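Fe-regulated protein B (Neisseria meningitidis, PDB 4AIP) probably imports iron across the outer membrane of Neisseria meningitidis as a TonB-dependent transporter. Local coordinates at residues A228-F232 / N713-Y717; I95-G99 / P718-R722. All blocks are in the same frame, centred on the assembly; numbering follows the deposited sequence.

Interaction 1. Residues A228-F232 / N713-Y717; sequences AGKGF and NKFYY
A type II beta turn, Gly229 to Phe232, is set against the irregular backbone of Asn713 to Phe715, and the two are joined by a backbone bond. Lys230 N donates to Asn713 O at 2.8 Å, with a nearly straight N-H...O angle of 165°. Gly229 packs closely on the same backbone: its CA lies 3.3 Å from Lys714 O in a CA-H...O contact, a closeness that goes with the lack of a side chain there. The turn is closed on itself by Phe232 N donating to Gly229 O (3.3 Å). The Asn713 amide lies beside the turn at Lys230, ND2 3.7 Å from Lys230 CB, while OD1 is taken by Arg732 N further along its own loop. Both partners belong to long loops linking barrel strands, one between 212-223 and 246-259, the other between 702-709 and 733-741, the last strand of the chain. In the TonB-dependent receptor fold, loops of this length lie on the extracellular side. Phe715 carries most of the apolar contact. Its CB sits 3.2 Å from Lys230 O, and chi1 of 180°, with CG anti to the backbone N, lays the ring along the end of the turn at Phe232. Phe232 CB then lies over one face of that ring, 3.9 Å from its centroid, as a CH-pi contact. The two phenyl groups themselves meet obliquely, their centroids 5.8 Å apart and their planes at 64°, with Phe715 CZ at the edge of the Phe232 ring. Pro728, from the same loop as Phe715, packs against Phe715, Tyr717 and Ala228.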
loop_
_atom_site.group_PDB
_atom_site.type_symbol
_atom_site.label_atom_id
_atom_site.label_comp_id
_atom_site.label_asym_id
_atom_site.label_seq_id
_atom_site.Cartn_x
_atom_site.Cartn_y
_atom_site.Cartn_z
ATOM N N ALA B 228 -11.741 -16.645 -20.917
ATOM C CA ALA B 228 -11.892 -16.548 -22.381
ATOM C C ALA B 228 -13.277 -17.034 -22.824
ATOM O O ALA B 228 -14.059 -17.552 -22.014
ATOM C CB ALA B 228 -10.831 -17.313 -23.059
ATOM N N GLY B 229 -13.582 -16.850 -24.101
ATOM C CA GLY B 229 -14.844 -17.287 -24.655
ATOM C C GLY B 229 -15.041 -18.790 -24.579
ATOM O O GLY B 229 -14.156 -19.567 -24.194
ATOM N N LYS B 230 -16.224 -19.204 -24.981
ATOM C CA LYS B 230 -16.663 -20.579 -24.821
ATOM C C LYS B 230 -15.873 -21.662 -25.573
ATOM O O LYS B 230 -15.704 -21.605 -26.784
ATOM C CB LYS B 230 -18.114 -20.656 -25.191
ATOM C CG LYS B 230 -18.648 -22.019 -25.094
ATOM C CD LYS B 230 -19.852 -22.095 -25.914
ATOM C CE LYS B 230 -20.753 -23.073 -25.279
ATOM N NZ LYS B 230 -21.653 -23.545 -26.325
ATOM N N GLY B 231 -15.416 -22.654 -24.827
ATOM C CA GLY B 231 -14.595 -23.705 -25.378
ATOM C C GLY B 231 -13.165 -23.648 -24.901
ATOM O O GLY B 231 -12.463 -24.641 -25.004
ATOM N N PHE B 232 -12.732 -22.494 -24.387
ATOM C CA PHE B 232 -11.397 -22.361 -23.821
ATOM C C PHE B 232 -11.264 -23.155 -22.543
ATOM O O PHE B 232 -12.123 -23.128 -21.670
ATOM C CB PHE B 232 -10.985 -20.895 -23.574
ATOM C CG PHE B 232 -9.628 -20.750 -22.906
ATOM C CD1 PHE B 232 -8.450 -20.935 -23.640
ATOM C CD2 PHE B 232 -9.526 -20.466 -21.544
ATOM C CE1 PHE B 232 -7.195 -20.830 -23.045
ATOM C CE2 PHE B 232 -8.275 -20.376 -20.937
ATOM C CZ PHE B 232 -7.100 -20.556 -21.695
ATOM N N ASN B 713 -19.972 -14.499 -26.042
ATOM C CA ASN B 713 -18.887 -15.216 -25.377
ATOM C C ASN B 713 -17.988 -15.902 -26.377
ATOM O O ASN B 713 -17.607 -17.036 -26.177
ATOM C CB ASN B 713 -19.439 -16.242 -24.390
ATOM C CG ASN B 713 -18.432 -16.608 -23.327
ATOM O OD1 ASN B 713 -17.555 -15.797 -22.936
ATOM N ND2 ASN B 713 -18.551 -17.832 -22.833
ATOM N N LYS B 714 -17.670 -15.199 -27.457
ATOM C CA LYS B 714 -16.767 -15.704 -28.473
ATOM C C LYS B 714 -15.379 -16.156 -27.958
ATOM O O LYS B 714 -14.693 -15.373 -27.337
ATOM C CB LYS B 714 -16.567 -14.633 -29.553
ATOM C CG LYS B 714 -16.726 -15.204 -30.952
ATOM C CD LYS B 714 -15.799 -16.314 -31.305
ATOM C CE LYS B 714 -16.197 -16.911 -32.657
ATOM N NZ LYS B 714 -16.662 -15.744 -33.506
ATOM N N PHE B 715 -14.971 -17.384 -28.280
ATOM C CA PHE B 715 -13.609 -17.867 -28.099
ATOM C C PHE B 715 -12.753 -17.509 -29.313
ATOM O O PHE B 715 -12.984 -18.025 -30.416
ATOM C CB PHE B 715 -13.604 -19.395 -27.878
ATOM C CG PHE B 715 -12.209 -19.997 -27.687
ATOM C CD1 PHE B 715 -11.144 -19.224 -27.185
ATOM C CD2 PHE B 715 -11.967 -21.360 -27.951
ATOM C CE1 PHE B 715 -9.871 -19.777 -26.994
ATOM C CE2 PHE B 715 -10.668 -21.905 -27.798
ATOM C CZ PHE B 715 -9.641 -21.112 -27.301
ATOM N N TYR B 716 -11.741 -16.662 -29.132
ATOM C CA TYR B 716 -10.926 -16.248 -30.257
ATOM C C TYR B 716 -9.622 -15.731 -29.794
ATOM O O TYR B 716 -9.528 -15.311 -28.611
ATOM C CB TYR B 716 -11.626 -15.154 -31.078
ATOM C CG TYR B 716 -11.701 -13.826 -30.357
ATOM C CD1 TYR B 716 -12.716 -13.575 -29.412
ATOM C CD2 TYR B 716 -10.700 -12.807 -30.573
ATOM C CE1 TYR B 716 -12.781 -12.303 -28.747
ATOM C CE2 TYR B 716 -10.738 -11.560 -29.871
ATOM C CZ TYR B 716 -11.774 -11.308 -28.991
ATOM O OH TYR B 716 -11.827 -10.107 -28.302
ATOM N N TYR B 717 -8.652 -15.717 -30.740
ATOM C CA TYR B 717 -7.343 -15.020 -30.635
ATOM C C TYR B 717 -7.264 -13.806 -31.534
ATOM O O TYR B 717 -7.470 -13.909 -32.723
ATOM C CB TYR B 717 -6.154 -15.949 -30.953
ATOM C CG TYR B 717 -6.091 -17.084 -29.955
ATOM C CD1 TYR B 717 -5.408 -16.941 -28.708
ATOM C CD2 TYR B 717 -6.777 -18.292 -30.208
ATOM C CE1 TYR B 717 -5.358 -17.974 -27.815
ATOM C CE2 TYR B 717 -6.728 -19.333 -29.305
ATOM C CZ TYR B 717 -6.030 -19.168 -28.105
ATOM O OH TYR B 717 -6.018 -20.218 -27.204
#

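Interaction 2. Residues I95-G99 / P718-R722; sequences IDFGG and PHSQR
The chain leaving strand 95-97 at Gly98 passes close to an inverse gamma turn centred on Ser720, in which Gln721 N donates to His719 O. Nearest CA atoms are those of Gly98 and Ser720, 4.7 Å apart, and Gly98 CA comes within 3.2 Å of Ser720 O. A trans chi1 of -169° carries the Asp96 carboxylate across, bringing OD2 to both the amide and the hydroxyl of Ser720. The bond from Ser720 N to Asp96 OD2 is weak, 2.9 Å but bent to 128°; that from Ser720 OG is modelled so short that its exact length is doubtful. One residue beyond Gly98, Gly99 N donates to Gln721 OE1 at 3.0 Å, approaching from above the carbonyl plane. Pro718 lays its ring against the strand end, CB 3.4 Å from Phe97 O. Ser720 OG also bonds to Thr108 OG1 of strand 107-109, the plug strand antiparallel to 95-97, while Phe97 turns to Met85 and Arg86 of helix 85-88. Toward the barrel wall, the imidazole of His719 bonds to Lys683 O and Gly633 N and packs on Val658 and Ala661 of strand 649-662.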
loop_
_atom_site.group_PDB
_atom_site.type_symbol
_atom_site.label_atom_id
_atom_site.label_comp_id
_atom_site.label_asym_id
_atom_site.label_seq_id
_atom_site.Cartn_x
_atom_site.Cartn_y
_atom_site.Cartn_z
ATOM N N ILE B 95 -6.470 -0.100 -35.997
ATOM C CA ILE B 95 -5.773 -0.387 -34.721
ATOM C C ILE B 95 -6.124 -1.730 -34.173
ATOM O O ILE B 95 -7.292 -2.055 -34.092
ATOM C CB ILE B 95 -6.103 0.659 -33.649
ATOM C CG1 ILE B 95 -6.112 2.042 -34.289
ATOM C CG2 ILE B 95 -5.080 0.568 -32.476
ATOM C CD1 ILE B 95 -5.779 3.214 -33.339
ATOM N N ASP B 96 -5.123 -2.493 -33.727
ATOM C CA ASP B 96 -5.431 -3.889 -33.283
ATOM C C ASP B 96 -4.543 -4.203 -32.128
ATOM O O ASP B 96 -3.366 -3.861 -32.138
ATOM C CB ASP B 96 -5.229 -4.909 -34.448
ATOM C CG ASP B 96 -5.768 -6.308 -34.138
ATOM O OD1 ASP B 96 -7.006 -6.465 -34.100
ATOM O OD2 ASP B 96 -4.945 -7.251 -33.987
ATOM N N PHE B 97 -5.119 -4.830 -31.102
ATOM C CA PHE B 97 -4.386 -5.118 -29.872
ATOM C C PHE B 97 -4.315 -6.608 -29.655
ATOM O O PHE B 97 -5.310 -7.270 -29.747
ATOM C CB PHE B 97 -5.140 -4.569 -28.705
ATOM C CG PHE B 97 -5.191 -3.099 -28.650
ATOM C CD1 PHE B 97 -6.134 -2.399 -29.426
ATOM C CD2 PHE B 97 -4.335 -2.394 -27.770
ATOM C CE1 PHE B 97 -6.218 -1.001 -29.344
ATOM C CE2 PHE B 97 -4.403 -1.011 -27.663
ATOM C CZ PHE B 97 -5.338 -0.298 -28.462
ATOM N N GLY B 98 -3.153 -7.148 -29.324
ATOM C CA GLY B 98 -3.147 -8.548 -28.945
ATOM C C GLY B 98 -3.963 -8.852 -27.689
ATOM O O GLY B 98 -4.457 -7.974 -26.987
ATOM N N GLY B 99 -4.059 -10.126 -27.380
ATOM C CA GLY B 99 -4.720 -10.557 -26.182
ATOM C C GLY B 99 -3.891 -10.509 -24.895
ATOM O O GLY B 99 -2.621 -10.417 -24.939
ATOM N N PRO B 718 -6.922 -12.636 -30.969
ATOM C CA PRO B 718 -6.717 -11.471 -31.843
ATOM C C PRO B 718 -5.494 -11.678 -32.690
ATOM O O PRO B 718 -4.630 -12.505 -32.374
ATOM C CB PRO B 718 -6.449 -10.307 -30.844
ATOM C CG PRO B 718 -7.084 -10.762 -29.566
ATOM C CD PRO B 718 -6.781 -12.267 -29.545
ATOM N N HIS B 719 -5.407 -10.860 -33.727
ATOM C CA HIS B 719 -4.355 -10.958 -34.737
ATOM C C HIS B 719 -2.975 -10.340 -34.445
ATOM O O HIS B 719 -1.965 -10.879 -34.911
ATOM C CB HIS B 719 -4.911 -10.617 -36.124
ATOM C CG HIS B 719 -5.833 -11.680 -36.635
ATOM N ND1 HIS B 719 -6.585 -11.541 -37.780
ATOM C CD2 HIS B 719 -6.174 -12.881 -36.105
ATOM C CE1 HIS B 719 -7.339 -12.614 -37.938
ATOM N NE2 HIS B 719 -7.100 -13.444 -36.942
ATOM N N SER B 720 -2.893 -9.275 -33.658
ATOM C CA SER B 720 -1.572 -8.686 -33.405
ATOM C C SER B 720 -0.874 -9.368 -32.281
ATOM O O SER B 720 -0.844 -8.885 -31.182
ATOM C CB SER B 720 -1.693 -7.206 -33.102
ATOM O OG SER B 720 -2.635 -6.617 -33.964
ATOM N N GLN B 721 -0.281 -10.497 -32.554
ATOM C CA GLN B 721 0.453 -11.232 -31.532
ATOM C C GLN B 721 0.937 -12.393 -32.351
ATOM O O GLN B 721 0.617 -12.449 -33.528
ATOM C CB GLN B 721 -0.492 -11.707 -30.397
ATOM C CG GLN B 721 -1.478 -12.805 -30.803
ATOM C CD GLN B 721 -2.700 -12.851 -29.979
ATOM O OE1 GLN B 721 -3.331 -11.843 -29.753
ATOM N NE2 GLN B 721 -3.059 -14.032 -29.522
ATOM N N ARG B 722 1.691 -13.328 -31.780
ATOM C CA ARG B 722 2.048 -14.487 -32.569
ATOM C C ARG B 722 0.815 -15.323 -32.837
ATOM O O ARG B 722 -0.197 -15.201 -32.149
ATOM C CB ARG B 722 3.101 -15.313 -31.881
ATOM C CG ARG B 722 4.193 -14.511 -31.227
ATOM C CD ARG B 722 5.189 -15.513 -30.727
ATOM N NE ARG B 722 6.267 -14.921 -29.958
ATOM C CZ ARG B 722 7.438 -14.565 -30.465
ATOM N NH1 ARG B 722 7.689 -14.706 -31.749
ATOM N NH2 ARG B 722 8.362 -14.056 -29.681
#

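In the fold
From the N terminus, the chain first builds the plug, whose segment 95-99 is met much later in the chain by 718-722, so interaction 2 closes a loop of 618 residues that takes in nearly the whole barrel. Within it, residues 228-232 come after three barrel strands and meet 713-717, making interaction 1 a nested closure. The later segments adjoin directly in sequence, and the contact centres lie about 15 Å apart. The loop before the final strand 733-741 therefore serves two partners in turn: through interaction 1 it joins another long loop of the barrel, and through interaction 2 it dips inward to join barrel and plug.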